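Local coordinates for protein peptidoglycan D,D-transpeptidase FtsI (PDB 6SYN) that catalyses, as a class B penicillin-binding protein, D,D-transpeptidation of peptidoglycan, and probably serves in building the septal cell wall at division, at residues Tyr95-Lys100 and Ile104-Glu109; Thr14-Ile19 and Ala28-Val33; Phe362-Met367 and Gly450-Arg455. All coordinates share one frame; numbering follows the deposited sequence.

How the contacts relate
None of the three contacts nests in or crosses another; they follow in series along the chain. Contact 2 comes first, in the dimerisation-type domain. It closes the short loop from 14-19 to 28-33 and pairs strand 19-20 with strand 26-38. Contact 1, in the same domain, folds the end of helix 90-97 against strand 104-113 across a short connection. Strands 26-38 and 104-113 are sheet neighbours, and the two contacts touch there, with Glu109 O and Val33 N 2.8 Å apart in a probable hydrogen bond. Contact 3 closes a much longer loop in the transpeptidase domain. It brings the loop between helices 354-360 and 370-381 to short strand 452-453, beside the ligand.

Contact 1 of 3, residues Tyr95-Lys100 and Ile104-Glu109; sequences YIRKLK and IHLRQE
Ile104 opens strand 104-113 and meets Ile96 on helix 90-97 methyl to methyl. Ile104 CG2 lies 3.5 Å from Ile96 CG2, and the two side chains cross at about a right angle. Both also reach Leu58 of helix 54-62. His105 turns to the other side of the strand and stacks on Trp37. Leu106 comes back toward the helix and takes two neighbours. Leu106 CD2 is 3.9 Å from Ile96 CG2. Its CB lies under one face of the Arg97 guanidinium, with Arg97 NH2 3.6 Å from Leu106 CB. The Arg97 chain leaves with CG anti to the backbone N (chi1 -168°) and bends at chi3 (-54°), which brings the flat group over the strand. This N-terminal, dimerisation-type domain packs the helix on the strand that follows it. A type I turn from Arg97 to Lys100 begins the connection, and three more residues lead into the strand. Val36 of the adjacent strand 26-38 touches both Ile96 and Leu106. Arg107 faces away and makes a cation-pi contact with Trp37. Glu109 OE1 forms a salt bridge with Arg107 NE at 2.9 Å. The bond comes in from above the carboxylate plane, 37° out of it.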
loop_
_atom_site.group_PDB
_atom_site.type_symbol
_atom_site.label_atom_id
_atom_site.label_comp_id
_atom_site.label_asym_id
_atom_site.label_seq_id
_atom_site.Cartn_x
_atom_site.Cartn_y
_atom_site.Cartn_z
ATOM N N TYR A 95 34.053 14.313 24.784
ATOM C CA TYR A 95 33.891 15.708 25.280
ATOM C C TYR A 95 32.646 15.791 26.172
ATOM O O TYR A 95 32.709 16.476 27.207
ATOM C CB TYR A 95 33.860 16.670 24.086
ATOM C CG TYR A 95 33.540 18.120 24.355
ATOM C CD1 TYR A 95 34.534 19.040 24.657
ATOM C CD2 TYR A 95 32.246 18.598 24.210
ATOM C CE1 TYR A 95 34.243 20.383 24.854
ATOM C CE2 TYR A 95 31.937 19.936 24.402
ATOM C CZ TYR A 95 32.939 20.835 24.723
ATOM O OH TYR A 95 32.627 22.151 24.911
ATOM N N ILE A 96 31.563 15.107 25.786
ATOM C CA ILE A 96 30.294 15.020 26.573
ATOM C C ILE A 96 30.568 14.246 27.869
ATOM O O ILE A 96 30.029 14.643 28.908
ATOM C CB ILE A 96 29.155 14.376 25.758
ATOM C CG1 ILE A 96 28.816 15.183 24.500
ATOM C CG2 ILE A 96 27.924 14.170 26.630
ATOM C CD1 ILE A 96 28.024 14.412 23.461
ATOM N N ARG A 97 31.358 13.172 27.801
ATOM C CA ARG A 97 31.784 12.373 28.985
ATOM C C ARG A 97 32.509 13.293 29.983
ATOM O O ARG A 97 32.191 13.225 31.189
ATOM C CB ARG A 97 32.676 11.207 28.539
ATOM C CG ARG A 97 32.935 10.149 29.605
ATOM C CD ARG A 97 33.969 9.128 29.156
ATOM N NE ARG A 97 33.609 8.537 27.870
ATOM C CZ ARG A 97 32.867 7.439 27.698
ATOM N NH1 ARG A 97 32.396 6.762 28.736
ATOM N NH2 ARG A 97 32.598 7.022 26.470
ATOM N N LYS A 98 33.423 14.139 29.488
ATOM C CA LYS A 98 34.338 14.990 30.300
ATOM C C LYS A 98 33.582 16.195 30.878
ATOM O O LYS A 98 34.181 16.912 31.713
ATOM C CB LYS A 98 35.534 15.444 29.453
ATOM C CG LYS A 98 36.835 14.703 29.741
ATOM C CD LYS A 98 37.589 14.260 28.508
ATOM C CE LYS A 98 37.880 12.775 28.515
ATOM N NZ LYS A 98 39.017 12.435 29.399
ATOM N N LEU A 99 32.332 16.416 30.450
ATOM C CA LEU A 99 31.441 17.472 31.001
ATOM C C LEU A 99 30.946 17.057 32.392
ATOM O O LEU A 99 30.591 17.960 33.168
ATOM C CB LEU A 99 30.270 17.717 30.042
ATOM C CG LEU A 99 30.618 18.449 28.747
ATOM C CD1 LEU A 99 29.392 18.581 27.853
ATOM C CD2 LEU A 99 31.215 19.820 29.037
ATOM N N LYS A 100 30.937 15.749 32.683
ATOM C CA LYS A 100 30.561 15.146 33.995
ATOM C C LYS A 100 29.149 15.600 34.385
ATOM O O LYS A 100 28.897 15.807 35.591
ATOM C CB LYS A 100 31.583 15.512 35.077
ATOM C CG LYS A 100 33.038 15.274 34.697
ATOM C CD LYS A 100 33.939 14.939 35.873
ATOM C CE LYS A 100 34.280 13.465 35.960
ATOM N NZ LYS A 100 33.064 12.618 36.039
ATOM N N ILE A 104 23.611 12.314 32.221
ATOM C CA ILE A 104 24.147 12.216 30.830
ATOM C C ILE A 104 25.023 10.964 30.753
ATOM O O ILE A 104 25.885 10.808 31.631
ATOM C CB ILE A 104 24.941 13.483 30.443
ATOM C CG1 ILE A 104 24.098 14.758 30.561
ATOM C CG2 ILE A 104 25.551 13.338 29.054
ATOM C CD1 ILE A 104 22.847 14.778 29.703
ATOM N N HIS A 105 24.822 10.134 29.729
ATOM C CA HIS A 105 25.504 8.821 29.577
ATOM C C HIS A 105 25.979 8.613 28.134
ATOM O O HIS A 105 25.206 8.894 27.194
ATOM C CB HIS A 105 24.574 7.675 29.997
ATOM C CG HIS A 105 24.125 7.719 31.419
ATOM N ND1 HIS A 105 24.764 7.011 32.419
ATOM C CD2 HIS A 105 23.085 8.350 32.009
ATOM C CE1 HIS A 105 24.150 7.220 33.568
ATOM N NE2 HIS A 105 23.116 8.036 33.343
ATOM N N LEU A 106 27.213 8.127 27.985
ATOM C CA LEU A 106 27.717 7.456 26.759
ATOM C C LEU A 106 27.643 5.941 26.982
ATOM O O LEU A 106 27.937 5.506 28.111
ATOM C CB LEU A 106 29.157 7.910 26.491
ATOM C CG LEU A 106 29.320 9.190 25.669
ATOM C CD1 LEU A 106 29.027 8.940 24.197
ATOM C CD2 LEU A 106 28.445 10.314 26.205
ATOM N N ARG A 107 27.229 5.175 25.969
ATOM C CA ARG A 107 27.399 3.695 25.930
ATOM C C ARG A 107 27.566 3.237 24.475
ATOM O O ARG A 107 26.923 3.824 23.580
ATOM C CB ARG A 107 26.250 2.966 26.641
ATOM C CG ARG A 107 24.896 3.008 25.944
ATOM C CD ARG A 107 24.002 1.846 26.356
ATOM N NE ARG A 107 22.799 1.747 25.532
ATOM C CZ ARG A 107 21.544 1.753 25.981
ATOM N NH1 ARG A 107 21.285 1.841 27.276
ATOM N NH2 ARG A 107 20.537 1.666 25.125
ATOM N N GLN A 108 28.434 2.242 24.264
ATOM C CA GLN A 108 28.580 1.502 22.984
ATOM C C GLN A 108 27.381 0.558 22.850
ATOM O O GLN A 108 27.073 -0.143 23.837
ATOM C CB GLN A 108 29.911 0.749 22.949
ATOM C CG GLN A 108 31.108 1.680 23.083
ATOM C CD GLN A 108 32.444 0.981 23.002
ATOM O OE1 GLN A 108 32.617 0.006 22.274
ATOM N NE2 GLN A 108 33.410 1.499 23.743
ATOM N N GLU A 109 26.701 0.586 21.702
ATOM C CA GLU A 109 25.558 -0.315 21.390
ATOM C C GLU A 109 25.548 -0.590 19.888
ATOM O O GLU A 109 26.423 -0.055 19.174
ATOM C CB GLU A 109 24.227 0.287 21.855
ATOM C CG GLU A 109 23.904 1.635 21.229
ATOM C CD GLU A 109 22.571 2.230 21.648
ATOM O OE1 GLU A 109 22.473 2.727 22.788
ATOM O OE2 GLU A 109 21.630 2.188 20.833
#

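Contact 2 of 3, residues Thr14-Ile19 and Ala28-Val33; sequences TARGMI and AVSVPV
The flat groups here are the carbonyls of Ile19 and Ala28, each met by the other residue's N-H. Ile19 N reaches Ala28 O at 3.0 Å, in the carbonyl plane and on a lone pair. Ala28 N returns to Ile19 O at 3.0 Å, tilted 16° from that carbonyl plane. This makes Ile19 and Ala28 an antiparallel hydrogen-bonded pair in the dimerisation-type domain, where strand 19-20 turns back on strand 26-38. Their side chains share one face of the sheet. Ile19 CD1 lies 3.6 Å from Ala28 CB, and both residues touch Glu138 of helix 136-140. With CG anti to the backbone N (chi1 -163°), Met18 sets its CG beside Ala28 O, 3.3 Å away. Val29 CG2 lies next to it. At Gly17 the chain bows away from the strand. It returns at Ala15 and Arg16, beside Ser30. Arg16 N donates to Ser30 OG at 3.0 Å, nearly straight at 161°. The Arg16 side chain turns to Asp142 and Glu138, with salt bridges from NH1 and NH2. Ser30 OG also bonds Ser110 OG, with a weak further bond from Arg112 NH2. One hydroxyl therefore links the 14-19 loop to strand 104-113, and the bridge's main-chain groups satisfy each other.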
loop_
_atom_site.group_PDB
_atom_site.type_symbol
_atom_site.label_atom_id
_atom_site.label_comp_id
_atom_site.label_asym_id
_atom_site.label_seq_id
_atom_site.Cartn_x
_atom_site.Cartn_y
_atom_site.Cartn_z
ATOM N N THR A 14 21.458 -5.084 21.391
ATOM C CA THR A 14 22.453 -6.005 20.767
ATOM C C THR A 14 22.126 -6.214 19.281
ATOM O O THR A 14 20.964 -5.986 18.891
ATOM C CB THR A 14 22.494 -7.356 21.493
ATOM O OG1 THR A 14 21.303 -8.066 21.151
ATOM C CG2 THR A 14 22.605 -7.233 22.998
ATOM N N ALA A 15 23.112 -6.665 18.499
ATOM C CA ALA A 15 23.033 -6.840 17.028
ATOM C C ALA A 15 21.932 -7.848 16.666
ATOM O O ALA A 15 21.750 -8.836 17.410
ATOM C CB ALA A 15 24.377 -7.265 16.483
ATOM N N ARG A 16 21.227 -7.582 15.561
ATOM C CA ARG A 16 20.122 -8.407 14.997
ATOM C C ARG A 16 20.548 -8.902 13.610
ATOM O O ARG A 16 21.457 -8.286 13.017
ATOM C CB ARG A 16 18.837 -7.577 14.878
ATOM C CG ARG A 16 18.299 -7.031 16.195
ATOM C CD ARG A 16 17.313 -5.888 16.002
ATOM N NE ARG A 16 16.144 -6.264 15.214
ATOM C CZ ARG A 16 15.088 -6.936 15.676
ATOM N NH1 ARG A 16 15.032 -7.326 16.940
ATOM N NH2 ARG A 16 14.084 -7.222 14.865
ATOM N N GLY A 17 19.909 -9.960 13.107
ATOM C CA GLY A 17 20.074 -10.435 11.718
ATOM C C GLY A 17 19.823 -9.316 10.722
ATOM O O GLY A 17 19.147 -8.350 11.085
ATOM N N MET A 18 20.347 -9.436 9.503
ATOM C CA MET A 18 20.283 -8.361 8.481
ATOM C C MET A 18 19.089 -8.599 7.546
ATOM O O MET A 18 18.976 -9.718 6.990
ATOM C CB MET A 18 21.571 -8.313 7.659
ATOM C CG MET A 18 21.737 -7.017 6.914
ATOM S SD MET A 18 22.988 -7.150 5.631
ATOM C CE MET A 18 22.026 -7.914 4.326
ATOM N N ILE A 19 18.245 -7.575 7.367
ATOM C CA ILE A 19 17.116 -7.586 6.391
ATOM C C ILE A 19 17.609 -6.970 5.082
ATOM O O ILE A 19 18.061 -5.807 5.103
ATOM C CB ILE A 19 15.872 -6.844 6.920
ATOM C CG1 ILE A 19 15.548 -7.220 8.369
ATOM C CG2 ILE A 19 14.696 -7.085 5.985
ATOM C CD1 ILE A 19 14.381 -6.465 8.964
ATOM N N ALA A 28 17.878 -3.233 6.656
ATOM C CA ALA A 28 18.016 -3.171 8.128
ATOM C C ALA A 28 19.362 -3.782 8.522
ATOM O O ALA A 28 19.557 -4.988 8.276
ATOM C CB ALA A 28 16.863 -3.873 8.800
ATOM N N VAL A 29 20.251 -2.964 9.089
ATOM C CA VAL A 29 21.649 -3.345 9.444
ATOM C C VAL A 29 21.928 -2.908 10.886
ATOM O O VAL A 29 21.560 -1.778 11.250
ATOM C CB VAL A 29 22.659 -2.726 8.461
ATOM C CG1 VAL A 29 24.082 -3.164 8.759
ATOM C CG2 VAL A 29 22.310 -3.044 7.017
ATOM N N SER A 30 22.548 -3.790 11.671
ATOM C CA SER A 30 23.022 -3.529 13.054
ATOM C C SER A 30 24.451 -2.982 12.986
ATOM O O SER A 30 25.338 -3.740 12.557
ATOM C CB SER A 30 22.937 -4.775 13.899
ATOM O OG SER A 30 21.710 -4.814 14.614
ATOM N N VAL A 31 24.655 -1.712 13.356
ATOM C CA VAL A 31 25.972 -1.011 13.254
ATOM C C VAL A 31 26.455 -0.666 14.659
ATOM O O VAL A 31 25.706 -0.101 15.455
ATOM C CB VAL A 31 25.892 0.240 12.355
ATOM C CG1 VAL A 31 27.029 1.220 12.609
ATOM C CG2 VAL A 31 25.856 -0.144 10.885
ATOM N N PRO A 32 27.724 -0.989 14.997
ATOM C CA PRO A 32 28.285 -0.654 16.307
ATOM C C PRO A 32 28.584 0.849 16.411
ATOM O O PRO A 32 29.239 1.378 15.523
ATOM C CB PRO A 32 29.565 -1.501 16.366
ATOM C CG PRO A 32 29.990 -1.627 14.918
ATOM C CD PRO A 32 28.695 -1.680 14.134
ATOM N N VAL A 33 28.087 1.495 17.471
ATOM C CA VAL A 33 28.171 2.973 17.672
ATOM C C VAL A 33 28.436 3.273 19.150
ATOM O O VAL A 33 28.286 2.358 19.980
ATOM C CB VAL A 33 26.881 3.675 17.200
ATOM C CG1 VAL A 33 26.644 3.476 15.711
ATOM C CG2 VAL A 33 25.665 3.228 17.998
#

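Contact 3 of 3, residues Phe362-Met367 and Gly450-Arg455; sequences FGYGLM and GKYMDR. With CB9 ((2R,4S)-2-[(1R)-1-{[(2S)-2-carboxy-2-phenylacetyl]amino}-2-oxoethyl]-5,5-dimethyl-1,3-thiazolidine-4-carboxylic acid), chain D.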
loop_
_atom_site.group_PDB
_atom_site.type_symbol
_atom_site.label_atom_id
_atom_site.label_comp_id
_atom_site.label_asym_id
_atom_site.label_seq_id
_atom_site.Cartn_x
_atom_site.Cartn_y
_atom_site.Cartn_z
ATOM N N PHE A 362 -20.715 -2.268 -8.607
ATOM C CA PHE A 362 -19.745 -1.147 -8.740
ATOM C C PHE A 362 -19.102 -0.879 -7.372
ATOM O O PHE A 362 -18.815 0.289 -7.044
ATOM C CB PHE A 362 -20.365 0.071 -9.439
ATOM C CG PHE A 362 -21.782 0.443 -9.073
ATOM C CD1 PHE A 362 -22.046 1.305 -8.018
ATOM C CD2 PHE A 362 -22.850 -0.007 -9.832
ATOM C CE1 PHE A 362 -23.349 1.675 -7.713
ATOM C CE2 PHE A 362 -24.151 0.364 -9.524
ATOM C CZ PHE A 362 -24.397 1.201 -8.465
ATOM N N GLY A 363 -18.882 -1.958 -6.610
ATOM C CA GLY A 363 -17.880 -2.057 -5.529
ATOM C C GLY A 363 -18.299 -1.426 -4.212
ATOM O O GLY A 363 -17.390 -1.123 -3.432
ATOM N N TYR A 364 -19.599 -1.253 -3.946
ATOM C CA TYR A 364 -20.120 -0.835 -2.616
ATOM C C TYR A 364 -20.733 -2.055 -1.913
ATOM O O TYR A 364 -21.352 -2.886 -2.607
ATOM C CB TYR A 364 -21.097 0.335 -2.767
ATOM C CG TYR A 364 -20.463 1.596 -3.297
ATOM C CD1 TYR A 364 -19.562 2.317 -2.526
ATOM C CD2 TYR A 364 -20.745 2.062 -4.574
ATOM C CE1 TYR A 364 -18.962 3.471 -3.003
ATOM C CE2 TYR A 364 -20.151 3.214 -5.068
ATOM C CZ TYR A 364 -19.259 3.922 -4.279
ATOM O OH TYR A 364 -18.682 5.067 -4.753
ATOM N N GLY A 365 -20.543 -2.175 -0.591
ATOM C CA GLY A 365 -21.075 -3.282 0.237
ATOM C C GLY A 365 -19.999 -4.229 0.763
ATOM O O GLY A 365 -20.369 -5.270 1.355
ATOM N N LEU A 366 -18.720 -3.890 0.578
ATOM C CA LEU A 366 -17.556 -4.689 1.051
ATOM C C LEU A 366 -16.360 -3.758 1.251
ATOM O O LEU A 366 -16.287 -2.722 0.569
ATOM C CB LEU A 366 -17.226 -5.807 0.051
ATOM C CG LEU A 366 -16.559 -5.402 -1.270
ATOM C CD1 LEU A 366 -16.211 -6.638 -2.088
ATOM C CD2 LEU A 366 -17.433 -4.466 -2.092
ATOM N N MET A 367 -15.449 -4.141 2.138
ATOM C CA MET A 367 -14.247 -3.343 2.476
ATOM C C MET A 367 -13.017 -4.249 2.370
ATOM O O MET A 367 -13.048 -5.363 2.914
ATOM C CB MET A 367 -14.393 -2.739 3.875
ATOM C CG MET A 367 -15.680 -1.942 4.017
ATOM S SD MET A 367 -15.586 -0.617 5.247
ATOM C CE MET A 367 -16.401 0.712 4.363
ATOM N N GLY A 450 -22.362 5.468 8.530
ATOM C CA GLY A 450 -22.859 4.691 7.375
ATOM C C GLY A 450 -23.257 5.543 6.176
ATOM O O GLY A 450 -23.643 4.944 5.148
ATOM N N LYS A 451 -23.156 6.875 6.269
ATOM C CA LYS A 451 -23.628 7.822 5.220
ATOM C C LYS A 451 -22.452 8.312 4.375
ATOM O O LYS A 451 -21.347 8.467 4.932
ATOM C CB LYS A 451 -24.338 9.018 5.852
ATOM C CG LYS A 451 -25.494 8.636 6.759
ATOM C CD LYS A 451 -26.398 9.786 7.103
ATOM C CE LYS A 451 -27.760 9.313 7.561
ATOM N NZ LYS A 451 -28.659 10.456 7.842
ATOM N N TYR A 452 -22.706 8.575 3.091
ATOM C CA TYR A 452 -21.674 8.930 2.083
ATOM C C TYR A 452 -21.406 10.431 2.105
ATOM O O TYR A 452 -22.355 11.237 2.113
ATOM C CB TYR A 452 -22.060 8.435 0.689
ATOM C CG TYR A 452 -21.864 6.950 0.578
ATOM C CD1 TYR A 452 -20.589 6.416 0.485
ATOM C CD2 TYR A 452 -22.931 6.075 0.684
ATOM C CE1 TYR A 452 -20.381 5.048 0.437
ATOM C CE2 TYR A 452 -22.741 4.705 0.637
ATOM C CZ TYR A 452 -21.461 4.190 0.514
ATOM O OH TYR A 452 -21.254 2.845 0.463
ATOM N N MET A 453 -20.117 10.764 2.111
ATOM C CA MET A 453 -19.599 12.149 2.044
ATOM C C MET A 453 -19.263 12.436 0.579
ATOM O O MET A 453 -19.253 11.481 -0.227
ATOM C CB MET A 453 -18.345 12.316 2.910
ATOM C CG MET A 453 -18.330 11.473 4.175
ATOM S SD MET A 453 -16.738 11.621 5.016
ATOM C CE MET A 453 -16.507 9.946 5.607
ATOM N N ASP A 454 -19.014 13.703 0.252
ATOM C CA ASP A 454 -18.494 14.127 -1.073
ATOM C C ASP A 454 -16.970 14.240 -0.948
ATOM O O ASP A 454 -16.402 15.300 -1.262
ATOM C CB ASP A 454 -19.257 15.359 -1.560
ATOM C CG ASP A 454 -20.727 15.057 -1.822
ATOM O OD1 ASP A 454 -21.110 13.864 -1.734
ATOM O OD2 ASP A 454 -21.482 16.011 -2.107
ATOM N N ARG A 455 -16.367 13.143 -0.484
ATOM C CA ARG A 455 -14.912 12.898 -0.330
ATOM C C ARG A 455 -14.660 11.544 -1.005
ATOM O O ARG A 455 -15.584 10.702 -0.982
ATOM C CB ARG A 455 -14.551 12.979 1.159
ATOM C CG ARG A 455 -15.228 14.145 1.872
ATOM C CD ARG A 455 -14.792 14.397 3.303
ATOM N NE ARG A 455 -13.436 14.931 3.393
ATOM C CZ ARG A 455 -13.087 16.091 3.950
ATOM N NH1 ARG A 455 -13.993 16.888 4.497
ATOM N NH2 ARG A 455 -11.814 16.450 3.967
HETATM C C CB9 D . -16.802 3.795 -10.037
HETATM N N CB9 D . -18.161 5.870 -9.651
HETATM O O CB9 D . -15.941 4.103 -9.249
HETATM C CA CB9 D . -17.911 4.720 -10.525
HETATM C CB CB9 D . -17.670 5.102 -12.013
HETATM C CAA CB9 D . -16.198 7.780 -13.994
HETATM C CAB CB9 D . -16.390 8.740 -11.699
HETATM O OAD CB9 D . -13.468 7.330 -12.220
HETATM O OAE CB9 D . -21.407 7.965 -6.943
HETATM O OAF CB9 D . -20.059 4.977 -8.864
HETATM O OAG CB9 D . -13.750 5.338 -13.028
HETATM O OAH CB9 D . -19.956 6.494 -6.435
HETATM C CAJ CB9 D . -17.842 11.103 -9.153
HETATM C CAK CB9 D . -18.853 10.735 -10.010
HETATM C CAL CB9 D . -17.481 10.268 -8.122
HETATM C CAM CB9 D . -19.504 9.523 -9.837
HETATM C CAN CB9 D . -18.126 9.049 -7.948
HETATM N NAP CB9 D . -16.253 5.098 -12.405
HETATM S SAQ CB9 D . -18.206 6.801 -12.387
HETATM C CAR CB9 D . -14.135 6.335 -12.446
HETATM C CAS CB9 D . -20.460 7.270 -7.206
HETATM C CAT CB9 D . -19.353 5.968 -9.051
HETATM C CAU CB9 D . -19.127 8.648 -8.827
HETATM C CAX CB9 D . -15.592 6.328 -11.953
HETATM C CAY CB9 D . -19.903 7.349 -8.640
HETATM C CAZ CB9 D . -16.486 7.474 -12.533
#
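Tyr364 is the residue of this contact that touches both the ligand and the other segment. Its hydroxyl donates to the ligand carboxylate, Tyr364 OH to CB9 OAH at 2.5 Å. OAH lies at the edge of the tyrosine ring, near its plane. The ligand is ring-opened carbenicillin, and its form is consistent with an acyl-enzyme. Tyr452 meets another part of the same ring. Tyr452 OH sits 3.5 Å from Tyr364 CD1. Tyr364 CE1 and Tyr452 CE1 are 4.0 Å apart. The rings are set obliquely, with centroids 5.5 Å apart and planes at 73°. Tyr364 CG lies anti to the carbonyl carbon (chi1 -65°), and this extends the ring between the ligand and Tyr452.

The next shell fixes both phenols. Lys444 N is hydrogen-bonded to Tyr364 OH, so this oxygen has a backbone partner as well as the ligand. Tyr452 OH bonds Glu249 OE1, while the other oxygen of that carboxylate takes Gly365 N. Glu249 thus ties the two segments together. Phe362 backs the ligand-binding tyrosine from within the loop. Phe362 CD1 lies in the plane of the Tyr364 ring, 4.0 Å from Tyr364 CE2. Thr440, Thr442, Ser304 and Asn306 give the ligand further hydrogen bonds. Thr440 belongs to what looks like the KTG motif, with Thr442 just after it. Ser304 and Asn306 fit SxN, and Ser252 and Lys255 fit SxxK.

The 362-367 loop runs between helices 354-360 and 370-381, and Phe362 packs on helix 306-314. Tyr452 lies on short strand 452-453, in the connection between strands 437-446 and 455-464. There it rests on Lys444 and Val446 of strand 437-446, an outermost strand of the five-stranded antiparallel sheet.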